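Local coordinates for protein deoxyribodipyrimidine photo-lyase (Oryza sativa Japonica Group, PDB 3UMV) that catalyses the light-dependent splitting of cyclobutane pyrimidine dimers in UV-damaged DNA, using one bound FAD per subunit, at residues E145-D148 and A149-D153; S19-P23 and S24-V28; L83-R87 and R88-F92. All coordinates share one frame; numbering follows the deposited sequence. Where two conformers were deposited one is given.

Contact 1 of 3, residues E145-D148 and A149-D153; sequences EALD and AVVGD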
ATOM      1  N   GLU A 145      13.872  -5.249   6.513  1.00 16.67           N
ATOM      2  CA  GLU A 145      14.779  -6.264   7.042  1.00 17.85           C
ATOM      3  C   GLU A 145      15.309  -7.152   5.926  1.00 20.60           C
ATOM      4  O   GLU A 145      16.477  -7.544   5.937  1.00 22.08           O
ATOM      5  CB  GLU A 145      14.082  -7.105   8.109  1.00 21.07           C
ATOM      6  CG  GLU A 145      13.784  -6.317   9.375  1.00 29.01           C
ATOM      7  CD  GLU A 145      12.872  -7.057  10.339  1.00 33.86           C
ATOM      8  OE1 GLU A 145      12.552  -6.481  11.400  1.00 33.02           O
ATOM      9  OE2 GLU A 145      12.473  -8.204  10.040  1.00 37.77           O
ATOM     10  N   ALA A 146      14.458  -7.448   4.948  1.00 14.82           N
ATOM     11  CA  ALA A 146      14.909  -8.245   3.812  1.00 17.40           C
ATOM     12  C   ALA A 146      15.931  -7.478   2.979  1.00 17.91           C
ATOM     13  O   ALA A 146      16.887  -8.071   2.484  1.00 19.38           O
ATOM     14  CB  ALA A 146      13.732  -8.677   2.953  1.00 20.15           C
ATOM     15  N   LEU A 147      15.736  -6.165   2.810  1.00 14.78           N
ATOM     16  CA  LEU A 147      16.705  -5.391   2.044  1.00 17.49           C
ATOM     17  C   LEU A 147      18.033  -5.388   2.779  1.00 19.12           C
ATOM     18  O   LEU A 147      19.084  -5.627   2.183  1.00 21.57           O
ATOM     19  CB  LEU A 147      16.233  -3.950   1.826  1.00 16.86           C
ATOM     20  CG  LEU A 147      17.211  -3.123   0.988  1.00 18.95           C
ATOM     21  CD1 LEU A 147      17.498  -3.830  -0.314  1.00 18.99           C
ATOM     22  CD2 LEU A 147      16.612  -1.736   0.744  1.00 18.57           C
ATOM     23  N   ASP A 148      17.979  -5.102   4.079  1.00 18.67           N
ATOM     24  CA  ASP A 148      19.186  -5.062   4.901  1.00 22.80           C
ATOM     25  C   ASP A 148      19.962  -6.368   4.849  1.00 22.81           C
ATOM     26  O   ASP A 148      21.190  -6.343   4.812  1.00 23.56           O
ATOM     27  CB  ASP A 148      18.858  -4.715   6.350  1.00 26.86           C
ATOM     28  CG  ASP A 148      18.453  -3.265   6.523  1.00 37.42           C
ATOM     29  OD1 ASP A 148      18.634  -2.482   5.565  1.00 43.69           O
ATOM     30  OD2 ASP A 148      17.967  -2.910   7.618  1.00 39.92           O
ATOM     31  N   ALA A 149      19.255  -7.499   4.852  1.00 25.75           N
ATOM     32  CA  ALA A 149      19.910  -8.812   4.826  1.00 24.02           C
ATOM     33  C   ALA A 149      20.573  -9.061   3.480  1.00 27.79           C
ATOM     34  O   ALA A 149      21.639  -9.663   3.407  1.00 30.18           O
ATOM     35  CB  ALA A 149      18.921  -9.929   5.134  1.00 22.04           C
ATOM     36  N   VAL A 150      19.922  -8.620   2.414  1.00 22.27           N
ATOM     37  CA  VAL A 150      20.503  -8.710   1.083  1.00 19.11           C
ATOM     38  C   VAL A 150      21.729  -7.821   0.940  1.00 23.57           C
ATOM     39  O   VAL A 150      22.721  -8.213   0.317  1.00 23.68           O
ATOM     40  CB  VAL A 150      19.472  -8.335   0.002  1.00 21.64           C
ATOM     41  CG1 VAL A 150      20.164  -8.105  -1.336  1.00 20.21           C
ATOM     42  CG2 VAL A 150      18.386  -9.412  -0.093  1.00 24.59           C
ATOM     43  N   VAL A 151      21.663  -6.626   1.521  1.00 21.64           N
ATOM     44  CA  VAL A 151      22.787  -5.696   1.496  1.00 19.31           C
ATOM     45  C   VAL A 151      23.978  -6.305   2.231  1.00 23.59           C
ATOM     46  O   VAL A 151      25.110  -6.252   1.746  1.00 25.60           O
ATOM     47  CB  VAL A 151      22.398  -4.332   2.114  1.00 19.08           C
ATOM     48  CG1 VAL A 151      23.624  -3.471   2.328  1.00 21.44           C
ATOM     49  CG2 VAL A 151      21.411  -3.616   1.205  1.00 18.13           C
ATOM     50  N   GLY A 152      23.704  -6.918   3.378  1.00 23.95           N
ATOM     51  CA  GLY A 152      24.739  -7.593   4.144  1.00 26.40           C
ATOM     52  C   GLY A 152      25.332  -8.790   3.420  1.00 30.09           C
ATOM     53  O   GLY A 152      26.538  -9.011   3.474  1.00 30.80           O
ATOM     54  N   ASP A 153      24.488  -9.573   2.754  1.00 29.19           N
ATOM     55  CA  ASP A 153      24.970 -10.706   1.969  1.00 31.31           C
ATOM     56  C   ASP A 153      25.918 -10.213   0.880  1.00 29.17           C
ATOM     57  O   ASP A 153      27.014 -10.750   0.701  1.00 28.59           O
ATOM     58  CB  ASP A 153      23.811 -11.477   1.333  1.00 35.75           C
ATOM     59  CG  ASP A 153      22.918 -12.153   2.362  1.00 45.26           C
ATOM     60  OD1 ASP A 153      23.345 -12.303   3.529  1.00 47.15           O
ATOM     61  OD2 ASP A 153      21.784 -12.544   1.997  1.00 49.21           O
TER
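Val151 meets Leu147 one helical turn back because its CG2 stands anti to its own carbonyl carbon, while Leu147 carries CG anti to the backbone N (chi1 -178°) and turns CD1 toward the valine. Both belong to helix 141-157, the crossover helix of the beta-alpha-beta unit between strands 132-135 and 162-166 in the photolyase alpha/beta domain. The two branches touch at 4.2 Å, Leu147 CD1 to Val151 CG2, an i to i+4 apolar pair on the face turned to the sheet: Leu147 also rests on Trp43 and Gln165, and Val151 on Val163. With CG2 anti to the carbonyl carbon, Val150 brings this methyl 3.3 Å from Ala146 O, and its side chain packs on Trp43 and on Pro122 of helix 120-127. Ala146 is buried against the loop residues Phe77 and Pro118. On the outer side Glu145, Asp148 and Ala149 are exposed.

Four successive i to i+4 hydrogen bonds join the turns. Ala149 N binds Glu145 O at 3.0 Å, Val150 N binds Ala146 O at 3.1 Å and Gly152 N binds Asp148 O at 3.0 Å. In the fourth, Val151 N reaches Leu147 O at 2.8 Å, and Val151 CG2 lies 3.2 Å from that same oxygen.

Contact 2 of 3, residues S19-P23 and S24-V28; sequences SPAHP and SRVRV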
ATOM      1  N   SER A  19      20.970   9.423 -13.935  0.50 33.84           N
ATOM      2  CA  SER A  19      19.752   8.778 -14.414  0.50 30.59           C
ATOM      3  C   SER A  19      18.609   9.784 -14.498  0.50 32.39           C
ATOM      4  O   SER A  19      18.752  10.926 -14.066  0.50 32.29           O
ATOM      5  CB  SER A  19      19.365   7.611 -13.495  0.50 27.55           C
ATOM      6  OG  SER A  19      20.305   6.556 -13.585  0.50 29.27           O
ATOM      7  N   PRO A  20      17.470   9.359 -15.066  1.00 31.44           N
ATOM      8  CA  PRO A  20      16.246  10.165 -15.120  1.00 33.78           C
ATOM      9  C   PRO A  20      15.688  10.513 -13.736  1.00 32.24           C
ATOM     10  O   PRO A  20      14.885  11.441 -13.622  1.00 31.67           O
ATOM     11  CB  PRO A  20      15.254   9.244 -15.840  1.00 35.40           C
ATOM     12  CG  PRO A  20      16.094   8.311 -16.615  1.00 32.55           C
ATOM     13  CD  PRO A  20      17.319   8.083 -15.785  1.00 32.84           C
ATOM     14  N   ALA A  21      16.081   9.768 -12.707  1.00 29.67           N
ATOM     15  CA  ALA A  21      15.554  10.002 -11.360  1.00 19.81           C
ATOM     16  C   ALA A  21      16.218  11.203 -10.690  1.00 26.40           C
ATOM     17  O   ALA A  21      17.439  11.331 -10.701  1.00 28.19           O
ATOM     18  CB  ALA A  21      15.699   8.741 -10.488  1.00 18.29           C
ATOM     19  N   HIS A  22      15.400  12.091 -10.130  1.00 22.70           N
ATOM     20  CA  HIS A  22      15.888  13.185  -9.300  1.00 21.73           C
ATOM     21  C   HIS A  22      16.805  12.558  -8.240  1.00 20.50           C
ATOM     22  O   HIS A  22      16.449  11.557  -7.629  1.00 20.34           O
ATOM     23  CB  HIS A  22      14.675  13.880  -8.657  1.00 22.11           C
ATOM     24  CG  HIS A  22      14.998  15.125  -7.886  1.00 26.96           C
ATOM     25  ND1 HIS A  22      15.845  15.134  -6.799  1.00 26.27           N
ATOM     26  CD2 HIS A  22      14.547  16.397  -8.019  1.00 28.83           C
ATOM     27  CE1 HIS A  22      15.921  16.359  -6.310  1.00 28.31           C
ATOM     28  NE2 HIS A  22      15.141  17.145  -7.031  1.00 31.78           N
ATOM     29  N   PRO A  23      18.004  13.123  -8.035  1.00 24.31           N
ATOM     30  CA  PRO A  23      18.931  12.538  -7.055  1.00 22.90           C
ATOM     31  C   PRO A  23      18.361  12.403  -5.637  1.00 22.72           C
ATOM     32  O   PRO A  23      18.780  11.499  -4.909  1.00 24.94           O
ATOM     33  CB  PRO A  23      20.130  13.507  -7.066  1.00 27.18           C
ATOM     34  CG  PRO A  23      19.653  14.720  -7.779  1.00 31.78           C
ATOM     35  CD  PRO A  23      18.595  14.270  -8.735  1.00 24.96           C
ATOM     36  N   SER A  24      17.428  13.268  -5.246  1.00 20.37           N
ATOM     37  CA  SER A  24      16.848  13.153  -3.910  1.00 20.20           C
ATOM     38  C   SER A  24      16.009  11.884  -3.787  1.00 19.53           C
ATOM     39  O   SER A  24      15.785  11.397  -2.681  1.00 19.22           O
ATOM     40  CB  SER A  24      16.047  14.402  -3.529  1.00 23.04           C
ATOM     41  OG  SER A  24      16.907  15.526  -3.392  1.00 29.97           O
ATOM     42  N   ARG A  25      15.574  11.324  -4.917  1.00 19.09           N
ATOM     43  CA  ARG A  25      14.820  10.064  -4.893  1.00 17.29           C
ATOM     44  C   ARG A  25      15.723   8.838  -4.716  1.00 17.76           C
ATOM     45  O   ARG A  25      15.228   7.748  -4.466  1.00 17.82           O
ATOM     46  CB  ARG A  25      14.005   9.855  -6.178  1.00 23.67           C
ATOM     47  CG  ARG A  25      13.057  10.974  -6.570  1.00 26.94           C
ATOM     48  CD  ARG A  25      12.066  10.445  -7.593  1.00 25.54           C
ATOM     49  NE  ARG A  25      11.434  11.494  -8.389  1.00 29.82           N
ATOM     50  CZ  ARG A  25      10.245  12.024  -8.105  1.00 26.86           C
ATOM     51  NH1 ARG A  25       9.715  12.978  -8.888  1.00 20.99           N
ATOM     52  NH2 ARG A  25       9.590  11.596  -7.037  1.00 19.09           N
ATOM     53  N   VAL A  26      17.036   9.028  -4.852  1.00 16.58           N
ATOM     54  CA  VAL A  26      18.004   7.931  -4.868  1.00 19.45           C
ATOM     55  C   VAL A  26      18.887   7.903  -3.623  1.00 19.87           C
ATOM     56  O   VAL A  26      19.555   8.876  -3.301  1.00 23.36           O
ATOM     57  CB  VAL A  26      18.902   8.004  -6.124  1.00 23.18           C
ATOM     58  CG1 VAL A  26      19.934   6.881  -6.120  1.00 24.14           C
ATOM     59  CG2 VAL A  26      18.044   7.943  -7.382  1.00 21.63           C
ATOM     60  N   ARG A  27      18.860   6.787  -2.910  1.00 19.59           N
ATOM     61  CA  ARG A  27      19.689   6.622  -1.729  1.00 21.56           C
ATOM     62  C   ARG A  27      20.737   5.569  -2.061  1.00 19.68           C
ATOM     63  O   ARG A  27      20.404   4.416  -2.316  1.00 24.29           O
ATOM     64  CB  ARG A  27      18.825   6.206  -0.531  1.00 22.93           C
ATOM     65  CG  ARG A  27      19.614   5.814   0.706  1.00 28.11           C
ATOM     66  CD  ARG A  27      18.710   5.623   1.924  1.00 32.54           C
ATOM     67  NE  ARG A  27      18.098   4.297   1.965  1.00 32.07           N
ATOM     68  CZ  ARG A  27      18.593   3.267   2.649  1.00 35.32           C
ATOM     69  NH1 ARG A  27      19.710   3.412   3.349  1.00 35.83           N
ATOM     70  NH2 ARG A  27      17.973   2.090   2.637  1.00 37.80           N
ATOM     71  N   VAL A  28      21.997   5.982  -2.094  1.00 20.50           N
ATOM     72  CA  VAL A  28      23.091   5.060  -2.354  1.00 20.93           C
ATOM     73  C   VAL A  28      23.456   4.363  -1.046  1.00 20.40           C
ATOM     74  O   VAL A  28      24.031   4.968  -0.151  1.00 28.06           O
ATOM     75  CB  VAL A  28      24.309   5.783  -2.941  1.00 21.38           C
ATOM     76  CG1 VAL A  28      25.467   4.817  -3.093  1.00 22.17           C
ATOM     77  CG2 VAL A  28      23.946   6.422  -4.283  1.00 21.72           C
TER
HETATM   78  O   HOH W   1      12.562  12.302 -10.820  1.00 31.19           O
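His22 and Ser24 meet at the edge of the imidazole: the backbone N-H of Ser24 points at His22 ND1 within the ring plane, 2.9 Å away and only 2° out of it. ND1 therefore acts as the acceptor. The ring gets there because CG lies anti to the backbone N (chi1 -174°), which brings ND1 round to the N-H of Ser24. The Ser24 side chain lies off the ring plane, with OG 3.2 Å from His22 CE1. At the far end of the ring His22 NE2 is hydrogen-bonded to Glu198, so both nitrogens are engaged and the rotation of the ring is fixed.

The Arg25 chain, extended from CG to NE, passes by the CB of His22, with Arg25 CG 3.9 Å from His22 CB. One water links the two residues, accepting from His22 N and from Arg25 NE, the latter at 2.8 Å and in the guanidinium plane. Ala21 CB also touches Val26 CG2 at 4.0 Å.

The backbone forms a short 3-10 turn through i to i+3 bonds. Arg25 N binds His22 O at 2.9 Å, and Val26 N binds Pro23 O at 3.0 Å.

The turn leads into edge strand 26-28, which pairs antiparallel with strand 162-166. Arg25 directs its guanidinium to the carbonyls of Val171 and Tyr199 and packs on Trp54 of helix 54-66, while Val26 touches His58 of that helix and Val166 of the strand.

Contact 3 of 3, residues L83-R87 and R88-F92; sequences LSARR and RQLGF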
ATOM      1  N   LEU A  83       3.690 -10.676   5.404  1.00 17.52           N
ATOM      2  CA  LEU A  83       2.679 -10.262   6.377  1.00 18.56           C
ATOM      3  C   LEU A  83       1.413 -11.120   6.317  1.00 20.85           C
ATOM      4  O   LEU A  83       0.298 -10.614   6.443  1.00 18.57           O
ATOM      5  CB  LEU A  83       2.351  -8.768   6.214  1.00 18.53           C
ATOM      6  CG  LEU A  83       3.500  -7.831   6.625  1.00 22.96           C
ATOM      7  CD1 LEU A  83       3.292  -6.413   6.125  1.00 20.37           C
ATOM      8  CD2 LEU A  83       3.731  -7.859   8.147  1.00 25.38           C
ATOM      9  N   SER A  84       1.602 -12.421   6.128  1.00 22.25           N
ATOM     10  CA  SER A  84       0.497 -13.379   6.123  1.00 25.33           C
ATOM     11  C   SER A  84      -0.556 -13.125   5.036  1.00 22.75           C
ATOM     12  O   SER A  84      -1.753 -13.311   5.268  1.00 21.48           O
ATOM     13  CB  SER A  84      -0.167 -13.448   7.503  1.00 29.82           C
ATOM     14  OG  SER A  84       0.788 -13.748   8.508  1.00 36.02           O
ATOM     15  N   ALA A  85      -0.107 -12.721   3.850  1.00 18.75           N
ATOM     16  CA  ALA A  85      -0.995 -12.631   2.702  1.00 17.85           C
ATOM     17  C   ALA A  85      -1.818 -13.913   2.577  1.00 14.08           C
ATOM     18  O   ALA A  85      -1.313 -15.017   2.812  1.00 18.51           O
ATOM     19  CB  ALA A  85      -0.194 -12.389   1.432  1.00 17.48           C
ATOM     20  N   ARG A  86      -3.086 -13.743   2.223  1.00 16.94           N
ATOM     21  CA  ARG A  86      -4.019 -14.847   2.051  1.00 18.06           C
ATOM     22  C   ARG A  86      -4.293 -15.006   0.561  1.00 19.92           C
ATOM     23  O   ARG A  86      -3.786 -14.236  -0.251  1.00 20.74           O
ATOM     24  CB  ARG A  86      -5.338 -14.565   2.779  1.00 19.26           C
ATOM     25  CG  ARG A  86      -5.229 -14.101   4.233  1.00 25.24           C
ATOM     26  CD  ARG A  86      -4.346 -15.004   5.056  1.00 22.52           C
ATOM     27  NE  ARG A  86      -4.716 -15.013   6.476  1.00 26.22           N
ATOM     28  CZ  ARG A  86      -4.487 -14.012   7.329  1.00 26.46           C
ATOM     29  NH1 ARG A  86      -3.909 -12.898   6.915  1.00 24.26           N
ATOM     30  NH2 ARG A  86      -4.845 -14.124   8.603  1.00 25.65           N
ATOM     31  N   ARG A  87      -5.112 -15.992   0.206  1.00 19.18           N
ATOM     32  CA  ARG A  87      -5.439 -16.248  -1.196  1.00 20.44           C
ATOM     33  C   ARG A  87      -5.818 -14.976  -1.936  1.00 16.10           C
ATOM     34  O   ARG A  87      -5.334 -14.731  -3.041  1.00 16.65           O
ATOM     35  CB  ARG A  87      -6.587 -17.253  -1.307  1.00 22.04           C
ATOM     36  CG  ARG A  87      -7.211 -17.309  -2.684  1.00 24.78           C
ATOM     37  CD  ARG A  87      -8.282 -18.407  -2.779  1.00 20.58           C
ATOM     38  NE  ARG A  87      -7.736 -19.737  -2.543  1.00 26.09           N
ATOM     39  CZ  ARG A  87      -7.281 -20.536  -3.511  1.00 32.03           C
ATOM     40  NH1 ARG A  87      -7.309 -20.130  -4.775  1.00 36.25           N
ATOM     41  NH2 ARG A  87      -6.792 -21.731  -3.218  1.00 33.99           N
ATOM     42  N   ARG A  88      -6.706 -14.194  -1.327  1.00 15.58           N
ATOM     43  CA  ARG A  88      -7.200 -12.938  -1.890  1.00 20.09           C
ATOM     44  C   ARG A  88      -6.087 -12.019  -2.354  1.00 20.51           C
ATOM     45  O   ARG A  88      -6.141 -11.488  -3.461  1.00 21.53           O
ATOM     46  CB  ARG A  88      -8.058 -12.195  -0.857  1.00 17.27           C
ATOM     47  CG  ARG A  88      -8.497 -10.788  -1.286  1.00 19.44           C
ATOM     48  CD  ARG A  88      -9.579 -10.219  -0.356  1.00 14.98           C
ATOM     49  NE  ARG A  88     -10.837 -10.946  -0.503  1.00 16.55           N
ATOM     50  CZ  ARG A  88     -11.870 -10.860   0.328  1.00 15.92           C
ATOM     51  NH1 ARG A  88     -11.830 -10.073   1.385  1.00 16.25           N
ATOM     52  NH2 ARG A  88     -12.961 -11.573   0.088  1.00 16.45           N
ATOM     53  N   GLN A  89      -5.097 -11.806  -1.498  1.00 20.59           N
ATOM     54  CA  GLN A  89      -4.011 -10.888  -1.825  1.00 17.37           C
ATOM     55  C   GLN A  89      -2.954 -11.513  -2.722  1.00 16.60           C
ATOM     56  O   GLN A  89      -2.396 -10.836  -3.601  1.00 16.64           O
ATOM     57  CB  GLN A  89      -3.363 -10.333  -0.555  1.00 15.57           C
ATOM     58  CG  GLN A  89      -4.314  -9.506   0.319  1.00 14.08           C
ATOM     59  CD  GLN A  89      -5.180 -10.369   1.230  1.00 17.50           C
ATOM     60  OE1 GLN A  89      -4.980 -11.594   1.338  1.00 15.49           O
ATOM     61  NE2 GLN A  89      -6.157  -9.740   1.885  1.00 15.35           N
ATOM     62  N   LEU A  90      -2.675 -12.796  -2.494  1.00 13.69           N
ATOM     63  CA  LEU A  90      -1.705 -13.516  -3.311  1.00 15.65           C
ATOM     64  C   LEU A  90      -2.189 -13.662  -4.755  1.00 18.20           C
ATOM     65  O   LEU A  90      -1.412 -13.525  -5.713  1.00 16.45           O
ATOM     66  CB  LEU A  90      -1.411 -14.877  -2.681  1.00 16.83           C
ATOM     67  CG  LEU A  90      -0.627 -14.809  -1.369  1.00 16.45           C
ATOM     68  CD1 LEU A  90      -0.605 -16.169  -0.672  1.00 21.01           C
ATOM     69  CD2 LEU A  90       0.771 -14.331  -1.624  1.00 16.20           C
ATOM     70  N   GLY A  91      -3.487 -13.914  -4.918  1.00 18.75           N
ATOM     71  CA  GLY A  91      -4.030 -14.115  -6.245  1.00 19.72           C
ATOM     72  C   GLY A  91      -3.938 -12.833  -7.052  1.00 20.18           C
ATOM     73  O   GLY A  91      -3.566 -12.850  -8.224  1.00 19.13           O
ATOM     74  N   PHE A  92      -4.271 -11.721  -6.413  1.00 15.92           N
ATOM     75  CA  PHE A  92      -4.213 -10.403  -7.049  1.00 14.47           C
ATOM     76  C   PHE A  92      -2.775 -10.043  -7.450  1.00 18.43           C
ATOM     77  O   PHE A  92      -2.525  -9.558  -8.559  1.00 15.74           O
ATOM     78  CB  PHE A  92      -4.781  -9.339  -6.104  1.00 14.37           C
ATOM     79  CG  PHE A  92      -5.241  -8.073  -6.797  1.00 16.64           C
ATOM     80  CD1 PHE A  92      -6.519  -7.984  -7.327  1.00 18.15           C
ATOM     81  CD2 PHE A  92      -4.398  -6.963  -6.894  1.00 14.82           C
ATOM     82  CE1 PHE A  92      -6.949  -6.828  -7.963  1.00 14.62           C
ATOM     83  CE2 PHE A  92      -4.816  -5.807  -7.508  1.00 13.15           C
ATOM     84  CZ  PHE A  92      -6.099  -5.727  -8.047  1.00 16.84           C
TER
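Gln89 folds back on Arg86 and accepts its backbone N-H: Arg86 N to Gln89 OE1 is 3.0 Å, with the donor tilted 30° from the amide carbonyl plane. The bend at chi2 (83°) of Gln89 returns the amide to the chain, where OE1 also lies 3.3 Å from Arg86 CB. The two side chains lie alongside each other, pointing the same way, their guanidinium and amide planes 49° apart. The other end of this amide, NE2, donates to the carbonyls of Lys423 and Glu425, which fixes its flip, and the side chain also touches Arg429, which probably takes part in FAD binding. Along the backbone, Leu90 N binds Arg86 O at 2.9 Å, and Gly91 N binds Arg87 O at 2.8 Å. Gln89 N adds a weak bond to Arg86 O.

These bonds start helix 87-106 of the photolyase alpha/beta domain, with Arg86 at the N-cap position. The Gln89 side chain reaching back to the N-cap N-H gives the side-chain-to-backbone half of a capping box.

Apolar contact is made by Ala85, whose CB meets Leu90 CG and CD2, each at 3.7 Å.

The polar ends of the buried arginines are taken up by neighbouring segments: Arg86 NE forms a salt bridge with Glu234, and Arg88 gives its guanidinium to the carbonyls of Pro237, Tyr424 and Val386.

Contact 3 is the most buried of the three, whereas contacts 1 and 2 are partly buried and keep some residues in solvent. All three belong to the alpha/beta part of the chain. Contacts 1 and 2 approach the sheet through strand 162-166, the first from a crossover helix and the second from an edge strand, with nearest atoms about 4 Å apart. Contact 3 instead joins a helix start to segments near the FAD site, and lies across the chain's centre from contact 2. Their chemistry differs accordingly: regular helix bonds with aliphatic branches in contact 1, a histidine-centred turn with a bridging water in contact 2, and a glutamine-capped, arginine-rich helix start in contact 3.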